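PDB 6L85: phosphate transporter from Thermotoga maritima MSB8, which probably imports inorganic phosphate across the membrane by coupling its uptake to sodium ions, as a bacterial relative of the human SLC20 carriers. Local coordinates for residues R34-T37 and V38-A42; I175-F178 and I179-I183; V216-F219 and A220-L224; F239-A242 and Q243-T246. All blocks are in the same frame, centred on the assembly; numbering follows the deposited sequence.

Contact 1: residues R34-T37 and V38-A42; sequences RAIT and VRQAA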
ATOM      1  N   ARG B  34      -1.250   4.172  25.354  1.00 47.33           N
ATOM      2  CA  ARG B  34      -1.879   2.845  25.350  1.00 53.82           C
ATOM      3  C   ARG B  34      -2.869   2.662  24.197  1.00 52.48           C
ATOM      4  O   ARG B  34      -3.765   1.819  24.274  1.00 53.20           O
ATOM      5  CB  ARG B  34      -2.561   2.518  26.695  1.00 53.25           C
ATOM      6  CG  ARG B  34      -1.821   3.021  27.938  1.00 65.05           C
ATOM      7  CD  ARG B  34      -0.725   2.057  28.402  1.00 72.57           C
ATOM      8  NE  ARG B  34       0.354   2.753  29.120  1.00 80.81           N
ATOM      9  CZ  ARG B  34       1.659   2.492  28.987  1.00 79.85           C
ATOM     10  NH1 ARG B  34       2.088   1.547  28.152  1.00 71.45           N
ATOM     11  NH2 ARG B  34       2.546   3.188  29.692  1.00 81.92           N
ATOM     12  N   ALA B  35      -2.718   3.406  23.100  1.00 51.32           N
ATOM     13  CA  ALA B  35      -3.575   3.154  21.944  1.00 46.17           C
ATOM     14  C   ALA B  35      -3.319   1.773  21.342  1.00 49.91           C
ATOM     15  O   ALA B  35      -4.195   1.221  20.663  1.00 47.83           O
ATOM     16  CB  ALA B  35      -3.381   4.237  20.885  1.00 40.86           C
ATOM     17  N   ILE B  36      -2.128   1.205  21.568  1.00 47.21           N
ATOM     18  CA  ILE B  36      -1.779  -0.127  21.086  1.00 43.16           C
ATOM     19  C   ILE B  36      -0.757  -0.712  22.051  1.00 42.94           C
ATOM     20  O   ILE B  36      -0.113   0.008  22.819  1.00 46.35           O
ATOM     21  CB  ILE B  36      -1.210  -0.131  19.632  1.00 49.62           C
ATOM     22  CG1 ILE B  36      -0.027   0.837  19.469  1.00 44.46           C
ATOM     23  CG2 ILE B  36      -2.273   0.199  18.589  1.00 44.70           C
ATOM     24  CD1 ILE B  36       0.596   0.737  18.100  1.00 43.81           C
ATOM     25  N   THR B  37      -0.602  -2.032  22.005  1.00 46.54           N
ATOM     26  CA  THR B  37       0.430  -2.689  22.794  1.00 48.13           C
ATOM     27  C   THR B  37       1.782  -2.613  22.081  1.00 44.62           C
ATOM     28  O   THR B  37       1.870  -2.358  20.880  1.00 43.37           O
ATOM     29  CB  THR B  37       0.097  -4.170  23.055  1.00 46.66           C
ATOM     30  OG1 THR B  37       0.161  -4.906  21.828  1.00 47.49           O
ATOM     31  CG2 THR B  37      -1.290  -4.353  23.698  1.00 42.30           C
ATOM     32  N   VAL B  38       2.839  -2.882  22.847  1.00 45.28           N
ATOM     33  CA  VAL B  38       4.188  -2.958  22.297  1.00 51.55           C
ATOM     34  C   VAL B  38       4.246  -3.967  21.154  1.00 49.87           C
ATOM     35  O   VAL B  38       4.801  -3.686  20.088  1.00 46.21           O
ATOM     36  CB  VAL B  38       5.184  -3.308  23.420  1.00 54.58           C
ATOM     37  CG1 VAL B  38       6.545  -3.666  22.842  1.00 57.58           C
ATOM     38  CG2 VAL B  38       5.295  -2.143  24.415  1.00 51.65           C
ATOM     39  N   ARG B  39       3.660  -5.149  21.358  1.00 51.88           N
ATOM     40  CA  ARG B  39       3.694  -6.211  20.354  1.00 51.94           C
ATOM     41  C   ARG B  39       2.976  -5.795  19.071  1.00 48.54           C
ATOM     42  O   ARG B  39       3.476  -6.028  17.955  1.00 47.33           O
ATOM     43  CB  ARG B  39       3.066  -7.477  20.943  1.00 48.31           C
ATOM     44  CG  ARG B  39       2.594  -8.503  19.919  1.00 54.21           C
ATOM     45  CD  ARG B  39       3.742  -9.026  19.053  1.00 59.23           C
ATOM     46  NE  ARG B  39       4.542 -10.060  19.709  1.00 66.90           N
ATOM     47  CZ  ARG B  39       4.247 -11.357  19.698  1.00 71.89           C
ATOM     48  NH1 ARG B  39       3.161 -11.791  19.062  1.00 69.72           N
ATOM     49  NH2 ARG B  39       5.043 -12.219  20.322  1.00 71.09           N
ATOM     50  N   GLN B  40       1.798  -5.184  19.206  1.00 43.86           N
ATOM     51  CA  GLN B  40       1.095  -4.681  18.030  1.00 44.61           C
ATOM     52  C   GLN B  40       1.920  -3.608  17.338  1.00 42.84           C
ATOM     53  O   GLN B  40       2.025  -3.589  16.105  1.00 43.95           O
ATOM     54  CB  GLN B  40      -0.273  -4.122  18.426  1.00 46.42           C
ATOM     55  CG  GLN B  40      -1.205  -5.120  19.097  1.00 50.77           C
ATOM     56  CD  GLN B  40      -2.511  -4.481  19.532  1.00 50.70           C
ATOM     57  OE1 GLN B  40      -2.529  -3.448  20.202  1.00 48.91           O
ATOM     58  NE2 GLN B  40      -3.617  -5.094  19.137  1.00 53.43           N
ATOM     59  N   ALA B  41       2.465  -2.674  18.128  1.00 45.69           N
ATOM     60  CA  ALA B  41       3.306  -1.616  17.580  1.00 44.70           C
ATOM     61  C   ALA B  41       4.437  -2.211  16.758  1.00 40.62           C
ATOM     62  O   ALA B  41       4.723  -1.742  15.652  1.00 39.99           O
ATOM     63  CB  ALA B  41       3.862  -0.739  18.705  1.00 38.11           C
ATOM     64  N   ALA B  42       5.049  -3.285  17.264  1.00 37.76           N
ATOM     65  CA  ALA B  42       6.156  -3.912  16.550  1.00 40.95           C
ATOM     66  C   ALA B  42       5.697  -4.510  15.220  1.00 40.70           C
ATOM     67  O   ALA B  42       6.368  -4.340  14.198  1.00 39.34           O
ATOM     68  CB  ALA B  42       6.816  -4.969  17.434  1.00 37.48           C
TER
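Thr-37 and Gln-40 are brought together by their first torsions: OG1 of Thr-37 lies between its own backbone N and carbonyl carbon (chi1 68°), and CG of Gln-40 lies opposite the carbonyl carbon, beside the backbone N, with an extended chain beyond it. The hydroxyl thus reaches forward to the first helical turn, where OG1 accepts from Gln-40 N at 3.1 Å. The glutamine runs back the other way, and its OE1 accepts from Thr-37 N at 3.0 Å. These reciprocal bonds are the evidence for a capping box, with Thr-37 as the N-cap of helix 38-56. The return bond is nearly straight (172° at the hydrogen), and Thr-37 N sits in the carbonyl plane of the amide, on a lone pair of OE1. Where the two side chains cross, Gln-40 CG passes 3.1 Å from Thr-37 OG1. Ala-41 N bonds to Thr-37 O at 2.8 Å, the first full turn of the helix. Ile-36 CD1 packs 3.6 Å from Ala-41 CB. The loop before the helix is short: Arg-34, the first residue past helix 2-32, has the positive phi of a Schellman motif, and its NH2 forms a salt bridge with Glu-313. Gln-40 N, whose four-back carbonyl, that of Ile-36, lies outside the helix, gains a side-chain acceptor from a neutral group instead of a carboxylate; the return bond from Thr-37 N to OE1 probably fixes the amide's rotation.

Contact 2: residues I175-F178 and I179-I183; sequences IPFF and ISLAI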
ATOM      1  N   ILE B 175      -9.304  15.949  11.605  1.00 41.65           N
ATOM      2  CA  ILE B 175      -8.471  14.750  11.649  1.00 48.90           C
ATOM      3  C   ILE B 175      -8.423  14.121  10.254  1.00 47.58           C
ATOM      4  O   ILE B 175      -7.324  13.771   9.780  1.00 49.23           O
ATOM      5  CB  ILE B 175      -8.986  13.785  12.729  1.00 52.23           C
ATOM      6  CG1 ILE B 175      -8.789  14.434  14.101  1.00 50.73           C
ATOM      7  CG2 ILE B 175      -8.347  12.387  12.600  1.00 49.79           C
ATOM      8  CD1 ILE B 175      -8.802  13.477  15.238  1.00 51.36           C
ATOM      9  N   PRO B 176      -9.562  13.967   9.551  1.00 46.78           N
ATOM     10  CA  PRO B 176      -9.480  13.504   8.154  1.00 44.03           C
ATOM     11  C   PRO B 176      -8.626  14.393   7.286  1.00 47.31           C
ATOM     12  O   PRO B 176      -7.913  13.894   6.400  1.00 47.82           O
ATOM     13  CB  PRO B 176     -10.947  13.512   7.698  1.00 46.99           C
ATOM     14  CG  PRO B 176     -11.696  13.230   8.926  1.00 44.61           C
ATOM     15  CD  PRO B 176     -10.968  14.007  10.001  1.00 46.31           C
ATOM     16  N   PHE B 177      -8.663  15.707   7.515  1.00 43.95           N
ATOM     17  CA  PHE B 177      -7.830  16.577   6.702  1.00 44.01           C
ATOM     18  C   PHE B 177      -6.349  16.224   6.853  1.00 42.29           C
ATOM     19  O   PHE B 177      -5.620  16.147   5.863  1.00 41.33           O
ATOM     20  CB  PHE B 177      -8.065  18.038   7.056  1.00 40.19           C
ATOM     21  CG  PHE B 177      -7.086  18.944   6.412  1.00 44.03           C
ATOM     22  CD1 PHE B 177      -7.228  19.291   5.075  1.00 47.25           C
ATOM     23  CD2 PHE B 177      -5.983  19.402   7.114  1.00 43.44           C
ATOM     24  CE1 PHE B 177      -6.302  20.105   4.459  1.00 48.64           C
ATOM     25  CE2 PHE B 177      -5.050  20.206   6.506  1.00 44.51           C
ATOM     26  CZ  PHE B 177      -5.209  20.568   5.177  1.00 48.52           C
ATOM     27  N   PHE B 178      -5.884  15.986   8.076  1.00 40.32           N
ATOM     28  CA  PHE B 178      -4.456  15.731   8.225  1.00 40.79           C
ATOM     29  C   PHE B 178      -4.066  14.334   7.737  1.00 39.76           C
ATOM     30  O   PHE B 178      -2.990  14.172   7.148  1.00 39.47           O
ATOM     31  CB  PHE B 178      -4.025  15.953   9.678  1.00 40.86           C
ATOM     32  CG  PHE B 178      -3.862  17.403  10.040  1.00 42.63           C
ATOM     33  CD1 PHE B 178      -2.729  18.108   9.655  1.00 44.86           C
ATOM     34  CD2 PHE B 178      -4.850  18.065  10.762  1.00 44.62           C
ATOM     35  CE1 PHE B 178      -2.575  19.452   9.981  1.00 51.21           C
ATOM     36  CE2 PHE B 178      -4.718  19.411  11.089  1.00 44.53           C
ATOM     37  CZ  PHE B 178      -3.574  20.109  10.706  1.00 48.48           C
ATOM     38  N   ILE B 179      -4.898  13.315   7.993  1.00 42.98           N
ATOM     39  CA  ILE B 179      -4.620  11.989   7.427  1.00 41.85           C
ATOM     40  C   ILE B 179      -4.510  12.074   5.904  1.00 40.36           C
ATOM     41  O   ILE B 179      -3.591  11.498   5.294  1.00 40.52           O
ATOM     42  CB  ILE B 179      -5.700  10.981   7.856  1.00 42.48           C
ATOM     43  CG1 ILE B 179      -5.817  10.951   9.373  1.00 42.89           C
ATOM     44  CG2 ILE B 179      -5.364   9.575   7.369  1.00 36.14           C
ATOM     45  CD1 ILE B 179      -4.551  10.510  10.027  1.00 44.03           C
ATOM     46  N   SER B 180      -5.416  12.834   5.278  1.00 38.49           N
ATOM     47  CA  SER B 180      -5.405  13.039   3.833  1.00 40.08           C
ATOM     48  C   SER B 180      -4.177  13.802   3.366  1.00 42.19           C
ATOM     49  O   SER B 180      -3.645  13.533   2.284  1.00 43.27           O
ATOM     50  CB  SER B 180      -6.666  13.786   3.408  1.00 39.83           C
ATOM     51  OG  SER B 180      -7.779  12.989   3.725  1.00 46.22           O
ATOM     52  N   LEU B 181      -3.740  14.794   4.136  1.00 41.97           N
ATOM     53  CA  LEU B 181      -2.502  15.488   3.792  1.00 40.80           C
ATOM     54  C   LEU B 181      -1.308  14.531   3.819  1.00 38.53           C
ATOM     55  O   LEU B 181      -0.415  14.594   2.959  1.00 37.92           O
ATOM     56  CB  LEU B 181      -2.294  16.645   4.764  1.00 41.71           C
ATOM     57  CG  LEU B 181      -1.291  17.715   4.403  1.00 45.59           C
ATOM     58  CD1 LEU B 181      -1.653  18.287   3.035  1.00 48.97           C
ATOM     59  CD2 LEU B 181      -1.303  18.796   5.488  1.00 47.80           C
ATOM     60  N   ALA B 182      -1.258  13.662   4.825  1.00 33.57           N
ATOM     61  CA  ALA B 182      -0.173  12.690   4.919  1.00 37.90           C
ATOM     62  C   ALA B 182      -0.141  11.776   3.687  1.00 40.93           C
ATOM     63  O   ALA B 182       0.919  11.558   3.073  1.00 41.21           O
ATOM     64  CB  ALA B 182      -0.342  11.867   6.198  1.00 34.39           C
ATOM     65  N   ILE B 183      -1.309  11.242   3.316  1.00 36.38           N
ATOM     66  CA  ILE B 183      -1.431  10.379   2.139  1.00 37.86           C
ATOM     67  C   ILE B 183      -1.054  11.131   0.864  1.00 37.87           C
ATOM     68  O   ILE B 183      -0.344  10.597  -0.006  1.00 35.26           O
ATOM     69  CB  ILE B 183      -2.867   9.817   2.082  1.00 39.79           C
ATOM     70  CG1 ILE B 183      -2.957   8.573   2.953  1.00 44.77           C
ATOM     71  CG2 ILE B 183      -3.268   9.496   0.675  1.00 42.34           C
ATOM     72  CD1 ILE B 183      -2.183   7.410   2.343  1.00 49.35           C
TER
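Leu-181 leans back over the preceding turn towards Phe-177 and Phe-178. Its CB lies 3.5 Å from both Phe-177 O and Phe-178 O, the first of which also accepts from Leu-181 N at 2.9 Å. CG is anti to the backbone N (chi1 -164°), which sends the side chain alongside Phe-177, both pointing the same way. At the tip, CD2 comes 4.1 Å from Phe-177 CE2 and, more loosely, 4.5 Å from Phe-178 CD1, meeting each ring at a slant. The phenylalanines also touch one another: Phe-177 CD2 stands above the centre of the Phe-178 ring. All this belongs to helix 167-194, kinked at Pro-176, whose ring nitrogen has no hydrogen to bond to the turn before. Beyond the kink, Ile-179, Ser-180, Leu-181 and Ala-182 each donate N-H to the carbonyl four residues back, the straightest of these bonds running from Ile-179 N to Ile-175 O (3.0 Å, 178° at the hydrogen). Ile-179 CG1 lies 3.2 Å from that same Ile-175 O, and 4.3 Å from Ile-175 CG2. Ser-180 OG also lies 2.8 Å from Pro-176 O, though its single proton has another acceptor within reach. Around the helix, Phe-178 meets Phe-328 edge-to-face, while Pro-176 and Ser-180 touch Phe-214 of helix 199-224.

Contact 3: residues V216-F219 and A220-L224; sequences VVHF and AVRKL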
ATOM      1  N   VAL B 216     -13.237   8.273   3.746  1.00 41.99           N
ATOM      2  CA  VAL B 216     -13.284   7.099   4.618  1.00 43.58           C
ATOM      3  C   VAL B 216     -12.989   7.478   6.066  1.00 40.00           C
ATOM      4  O   VAL B 216     -13.673   7.028   6.994  1.00 40.82           O
ATOM      5  CB  VAL B 216     -12.309   6.022   4.104  1.00 44.41           C
ATOM      6  CG1 VAL B 216     -12.017   4.999   5.195  1.00 44.98           C
ATOM      7  CG2 VAL B 216     -12.903   5.337   2.850  1.00 40.86           C
ATOM      8  N   VAL B 217     -11.937   8.271   6.285  1.00 38.64           N
ATOM      9  CA  VAL B 217     -11.584   8.673   7.641  1.00 41.75           C
ATOM     10  C   VAL B 217     -12.680   9.549   8.240  1.00 42.93           C
ATOM     11  O   VAL B 217     -12.974   9.456   9.430  1.00 43.11           O
ATOM     12  CB  VAL B 217     -10.224   9.388   7.668  1.00 42.67           C
ATOM     13  CG1 VAL B 217      -9.887   9.824   9.101  1.00 40.65           C
ATOM     14  CG2 VAL B 217      -9.131   8.481   7.107  1.00 39.81           C
ATOM     15  N   HIS B 218     -13.301  10.408   7.429  1.00 41.32           N
ATOM     16  CA  HIS B 218     -14.404  11.215   7.924  1.00 45.52           C
ATOM     17  C   HIS B 218     -15.507  10.333   8.485  1.00 50.36           C
ATOM     18  O   HIS B 218     -15.991  10.569   9.596  1.00 51.34           O
ATOM     19  CB  HIS B 218     -14.938  12.122   6.815  1.00 45.15           C
ATOM     20  CG  HIS B 218     -16.236  12.782   7.161  1.00 55.14           C
ATOM     21  ND1 HIS B 218     -16.314  13.898   7.970  1.00 52.83           N
ATOM     22  CD2 HIS B 218     -17.512  12.461   6.837  1.00 57.68           C
ATOM     23  CE1 HIS B 218     -17.581  14.245   8.112  1.00 57.19           C
ATOM     24  NE2 HIS B 218     -18.328  13.388   7.437  1.00 67.48           N
ATOM     25  N   PHE B 219     -15.901   9.284   7.753  1.00 48.16           N
ATOM     26  CA  PHE B 219     -16.991   8.473   8.308  1.00 49.60           C
ATOM     27  C   PHE B 219     -16.539   7.624   9.496  1.00 50.68           C
ATOM     28  O   PHE B 219     -17.313   7.433  10.455  1.00 54.19           O
ATOM     29  CB  PHE B 219     -17.649   7.636   7.216  1.00 49.38           C
ATOM     30  CG  PHE B 219     -18.622   8.442   6.405  1.00 54.63           C
ATOM     31  CD1 PHE B 219     -19.930   8.628   6.849  1.00 53.37           C
ATOM     32  CD2 PHE B 219     -18.209   9.087   5.250  1.00 47.90           C
ATOM     33  CE1 PHE B 219     -20.810   9.413   6.126  1.00 53.77           C
ATOM     34  CE2 PHE B 219     -19.083   9.876   4.518  1.00 48.78           C
ATOM     35  CZ  PHE B 219     -20.385  10.047   4.961  1.00 53.02           C
ATOM     36  N   ALA B 220     -15.287   7.167   9.504  1.00 47.39           N
ATOM     37  CA  ALA B 220     -14.803   6.469  10.694  1.00 50.32           C
ATOM     38  C   ALA B 220     -14.814   7.390  11.925  1.00 51.57           C
ATOM     39  O   ALA B 220     -15.193   6.966  13.026  1.00 54.49           O
ATOM     40  CB  ALA B 220     -13.411   5.893  10.435  1.00 46.19           C
ATOM     41  N   VAL B 221     -14.448   8.667  11.747  1.00 49.95           N
ATOM     42  CA  VAL B 221     -14.411   9.610  12.866  1.00 51.07           C
ATOM     43  C   VAL B 221     -15.823   9.962  13.326  1.00 53.25           C
ATOM     44  O   VAL B 221     -16.082  10.081  14.528  1.00 52.91           O
ATOM     45  CB  VAL B 221     -13.631  10.886  12.495  1.00 51.30           C
ATOM     46  CG1 VAL B 221     -13.787  11.935  13.610  1.00 51.79           C
ATOM     47  CG2 VAL B 221     -12.163  10.593  12.238  1.00 50.57           C
ATOM     48  N   ARG B 222     -16.739  10.212  12.383  1.00 54.84           N
ATOM     49  CA  ARG B 222     -18.142  10.405  12.745  1.00 55.62           C
ATOM     50  C   ARG B 222     -18.618   9.291  13.663  1.00 58.32           C
ATOM     51  O   ARG B 222     -19.308   9.537  14.657  1.00 62.39           O
ATOM     52  CB  ARG B 222     -19.027  10.442  11.504  1.00 59.04           C
ATOM     53  CG  ARG B 222     -19.071  11.756  10.795  1.00 60.16           C
ATOM     54  CD  ARG B 222     -19.898  11.610   9.527  1.00 62.28           C
ATOM     55  NE  ARG B 222     -21.320  11.826   9.763  1.00 69.85           N
ATOM     56  CZ  ARG B 222     -22.217  10.856   9.918  1.00 77.79           C
ATOM     57  NH1 ARG B 222     -21.848   9.578   9.871  1.00 74.32           N
ATOM     58  NH2 ARG B 222     -23.491  11.166  10.124  1.00 78.94           N
ATOM     59  N   LYS B 223     -18.269   8.047  13.334  1.00 54.18           N
ATOM     60  CA  LYS B 223     -18.620   6.946  14.226  1.00 62.13           C
ATOM     61  C   LYS B 223     -17.965   7.112  15.600  1.00 61.40           C
ATOM     62  O   LYS B 223     -18.642   7.102  16.634  1.00 57.95           O
ATOM     63  CB  LYS B 223     -18.223   5.617  13.590  1.00 57.16           C
ATOM     64  CG  LYS B 223     -18.813   4.413  14.257  1.00 64.64           C
ATOM     65  CD  LYS B 223     -19.963   3.861  13.437  1.00 72.49           C
ATOM     66  CE  LYS B 223     -20.965   3.156  14.323  1.00 69.42           C
ATOM     67  NZ  LYS B 223     -22.254   3.017  13.589  1.00 80.44           N
ATOM     68  N   LEU B 224     -16.638   7.274  15.623  1.00 58.19           N
ATOM     69  CA  LEU B 224     -15.888   7.256  16.883  1.00 57.57           C
ATOM     70  C   LEU B 224     -16.314   8.375  17.825  1.00 55.14           C
ATOM     71  O   LEU B 224     -16.342   8.200  19.049  1.00 55.47           O
ATOM     72  CB  LEU B 224     -14.397   7.383  16.582  1.00 61.85           C
ATOM     73  CG  LEU B 224     -13.391   6.755  17.537  1.00 66.99           C
ATOM     74  CD1 LEU B 224     -13.974   5.511  18.165  1.00 68.18           C
ATOM     75  CD2 LEU B 224     -12.135   6.424  16.745  1.00 60.43           C
TER
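His-218 and Arg-222, one turn apart near the C-terminal end of helix 199-224, meet in an i/i+4 CH-pi contact on the surface of the transporter. The arginine's aliphatic stem, and not its charged end, lies over the imidazole: CG is 4.1 Å from the ring centroid and 25° off the normal, displaced towards the rim. Arg-222 CD follows at 3.2 Å from His-218 NE2, after which the chain bends at chi3 and the guanidinium plane ends up 38° from the imidazole plane. What the bend gains is proximity to Phe-219: the two side chains run side by side, NH1 is 3.7 Å from CD1 of the ring, and the planes are inclined by 55°. Phe-219 and His-218 are turned more sharply against each other, since His-218 CD2 stands 3.7 Å above the phenyl plane while Phe-219 CE2 lies in the imidazole plane, at its edge. The imidazole is held through ND1, the nitrogen next to CG, which is hydrogen-bonded to Thr-172 O of helix 167-194. Replacing the histidine by alanine would probably leave the Thr-172 carbonyl without this partner and the arginine stem with no ring to lie on, freeing it to turn. Phe-219 also reaches the second subunit, where its ring meets that of Phe-301. On the side toward helix 167-194, Val-217 and Val-221 cross with CG1 and CG2 in contact at 4.0 Å, and Val-221 CG2 comes within 3.1 Å of Val-217 O.

Contact 4: residues F239-A242 and Q243-T246; sequences FKRA and QILT. With NA (sodium ion), chain S.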
ATOM      1  N   PHE B 239      -8.562  11.327  18.628  1.00 44.08           N
ATOM      2  CA  PHE B 239      -7.129  11.489  18.406  1.00 43.98           C
ATOM      3  C   PHE B 239      -6.359  10.249  18.828  1.00 44.84           C
ATOM      4  O   PHE B 239      -5.344   9.909  18.209  1.00 39.78           O
ATOM      5  CB  PHE B 239      -6.590  12.705  19.153  1.00 44.20           C
ATOM      6  CG  PHE B 239      -6.722  13.974  18.389  1.00 43.41           C
ATOM      7  CD1 PHE B 239      -5.953  14.203  17.259  1.00 42.35           C
ATOM      8  CD2 PHE B 239      -7.633  14.934  18.782  1.00 47.99           C
ATOM      9  CE1 PHE B 239      -6.081  15.388  16.550  1.00 42.56           C
ATOM     10  CE2 PHE B 239      -7.759  16.123  18.078  1.00 47.99           C
ATOM     11  CZ  PHE B 239      -6.990  16.348  16.961  1.00 47.56           C
ATOM     12  N   LYS B 240      -6.830   9.559  19.869  1.00 44.50           N
ATOM     13  CA  LYS B 240      -6.149   8.364  20.350  1.00 47.36           C
ATOM     14  C   LYS B 240      -6.135   7.281  19.289  1.00 46.90           C
ATOM     15  O   LYS B 240      -5.146   6.553  19.138  1.00 44.78           O
ATOM     16  CB  LYS B 240      -6.838   7.843  21.604  1.00 42.63           C
ATOM     17  CG  LYS B 240      -6.312   6.518  22.073  1.00 48.17           C
ATOM     18  CD  LYS B 240      -7.144   5.990  23.213  1.00 51.94           C
ATOM     19  CE  LYS B 240      -6.310   5.144  24.141  1.00 55.41           C
ATOM     20  NZ  LYS B 240      -7.181   4.535  25.185  1.00 60.92           N
ATOM     21  N   ARG B 241      -7.240   7.142  18.564  1.00 44.47           N
ATOM     22  CA  ARG B 241      -7.233   6.153  17.497  1.00 44.68           C
ATOM     23  C   ARG B 241      -6.458   6.645  16.272  1.00 45.77           C
ATOM     24  O   ARG B 241      -5.723   5.868  15.655  1.00 42.99           O
ATOM     25  CB  ARG B 241      -8.663   5.758  17.145  1.00 54.28           C
ATOM     26  CG  ARG B 241      -9.381   5.024  18.306  1.00 61.66           C
ATOM     27  CD  ARG B 241      -8.927   3.559  18.421  1.00 63.47           C
ATOM     28  NE  ARG B 241      -8.855   2.906  17.111  1.00 71.61           N
ATOM     29  CZ  ARG B 241      -8.402   1.667  16.908  1.00 77.81           C
ATOM     30  NH1 ARG B 241      -7.971   0.937  17.933  1.00 73.07           N
ATOM     31  NH2 ARG B 241      -8.374   1.156  15.678  1.00 75.35           N
ATOM     32  N   ALA B 242      -6.577   7.932  15.924  1.00 40.67           N
ATOM     33  CA  ALA B 242      -5.929   8.460  14.723  1.00 43.94           C
ATOM     34  C   ALA B 242      -4.406   8.534  14.849  1.00 43.21           C
ATOM     35  O   ALA B 242      -3.688   8.506  13.828  1.00 40.78           O
ATOM     36  CB  ALA B 242      -6.499   9.844  14.413  1.00 42.21           C
ATOM     37  N   GLN B 243      -3.892   8.631  16.074  1.00 40.45           N
ATOM     38  CA  GLN B 243      -2.449   8.680  16.243  1.00 43.96           C
ATOM     39  C   GLN B 243      -1.803   7.318  16.011  1.00 41.10           C
ATOM     40  O   GLN B 243      -0.587   7.238  15.848  1.00 40.75           O
ATOM     41  CB  GLN B 243      -2.088   9.280  17.616  1.00 40.90           C
ATOM     42  CG  GLN B 243      -2.170   8.357  18.804  1.00 44.64           C
ATOM     43  CD  GLN B 243      -1.043   8.629  19.787  1.00 53.19           C
ATOM     44  OE1 GLN B 243       0.119   8.335  19.500  1.00 58.73           O
ATOM     45  NE2 GLN B 243      -1.371   9.202  20.942  1.00 51.87           N
ATOM     46  N   ILE B 244      -2.594   6.259  15.869  1.00 43.66           N
ATOM     47  CA  ILE B 244      -2.050   5.014  15.340  1.00 40.50           C
ATOM     48  C   ILE B 244      -1.674   5.192  13.870  1.00 40.30           C
ATOM     49  O   ILE B 244      -0.596   4.768  13.420  1.00 43.10           O
ATOM     50  CB  ILE B 244      -3.063   3.870  15.538  1.00 40.71           C
ATOM     51  CG1 ILE B 244      -3.395   3.738  17.019  1.00 41.94           C
ATOM     52  CG2 ILE B 244      -2.518   2.527  14.974  1.00 40.47           C
ATOM     53  CD1 ILE B 244      -4.528   2.757  17.316  1.00 46.30           C
ATOM     54  N   LEU B 245      -2.567   5.815  13.098  1.00 37.34           N
ATOM     55  CA  LEU B 245      -2.279   6.076  11.695  1.00 41.74           C
ATOM     56  C   LEU B 245      -1.044   6.952  11.574  1.00 43.10           C
ATOM     57  O   LEU B 245      -0.153   6.710  10.743  1.00 34.79           O
ATOM     58  CB  LEU B 245      -3.482   6.761  11.036  1.00 40.50           C
ATOM     59  CG  LEU B 245      -4.777   5.942  10.926  1.00 48.33           C
ATOM     60  CD1 LEU B 245      -5.838   6.721  10.151  1.00 49.64           C
ATOM     61  CD2 LEU B 245      -4.510   4.602  10.261  1.00 53.60           C
ATOM     62  N   THR B 246      -0.986   7.982  12.407  1.00 37.05           N
ATOM     63  CA  THR B 246       0.135   8.906  12.327  1.00 39.32           C
ATOM     64  C   THR B 246       1.445   8.232  12.778  1.00 36.96           C
ATOM     65  O   THR B 246       2.528   8.546  12.257  1.00 37.71           O
ATOM     66  CB  THR B 246      -0.260  10.173  13.108  1.00 42.20           C
ATOM     67  OG1 THR B 246       0.442  11.292  12.586  1.00 55.93           O
ATOM     68  CG2 THR B 246      -0.021  10.032  14.595  1.00 40.34           C
TER
HETATM   69 NA    NA S 504       1.198   7.852  17.360  1.00 51.35          NA
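Ile-244 N bonds to Arg-241 O, three residues back (3.2 Å, with the donor 56° out of the carbonyl plane), a local tightening of helix 231-258 between the four-residue bonds from Gln-243 N to Phe-239 O and from Thr-246 N to Ala-242 O. Gln-243 stands at this irregularity and holds a sodium ion twice, through its backbone O at 2.4 Å and its side-chain OE1 at 2.4 Å. The double grip is made by folding the side chain over its own backbone: CG lies between the N and the carbonyl carbon (chi1 80°), and a second bend at chi2 brings OE1 round to the metal. CG itself rests 3.5 Å from Lys-240 O. Thr-29, Ser-247 and Asp-327 complete the site, and Gln-243 NE2 donates to Asn-320 OD1, which probably fixes which end of the amide faces the ion. Thr-246 brings its CG2 to 3.7 Å from the sodium without binding it. On another side of the helix, Ile-244 runs alongside Arg-241 and sets CD1 over one face of the guanidinium, 3.9 Å from NH1. With an alanine at Ile-244, that face would probably lose its apolar cover, and a gap would be likely to open against Ala-35 and Ile-36. Helix 231-258 is thus flanked by the loop that follows helix 2-32, by helix 320-339, where Phe-239 meets Phe-324 edge-to-face, and by helix 167-194.

Contact 4 touches the other three. Ile-36 CG2 of contact 1 lies 3.6 Å from Ile-244 CD1, Ile-175 CG2 of contact 2 lies 3.6 Å from Ala-242 CB, and Leu-224 CD2 of contact 3 lies 3.5 Å from Arg-241 CG. Contacts 2 and 3 also pack directly, Pro-176 CG being 3.5 Å from His-218 CA. Contact 1 stays clear of contact 2, with nearest atoms about 12 Å apart. It is likewise about 10 Å from contact 3 within the chain, yet Arg-39 packs on Phe-219 of the second subunit. The nearest side chain of contact 1, Ile-36, is about 7 Å from the sodium ion held in contact 4, and that of contact 2, Ile-179, about 10 Å.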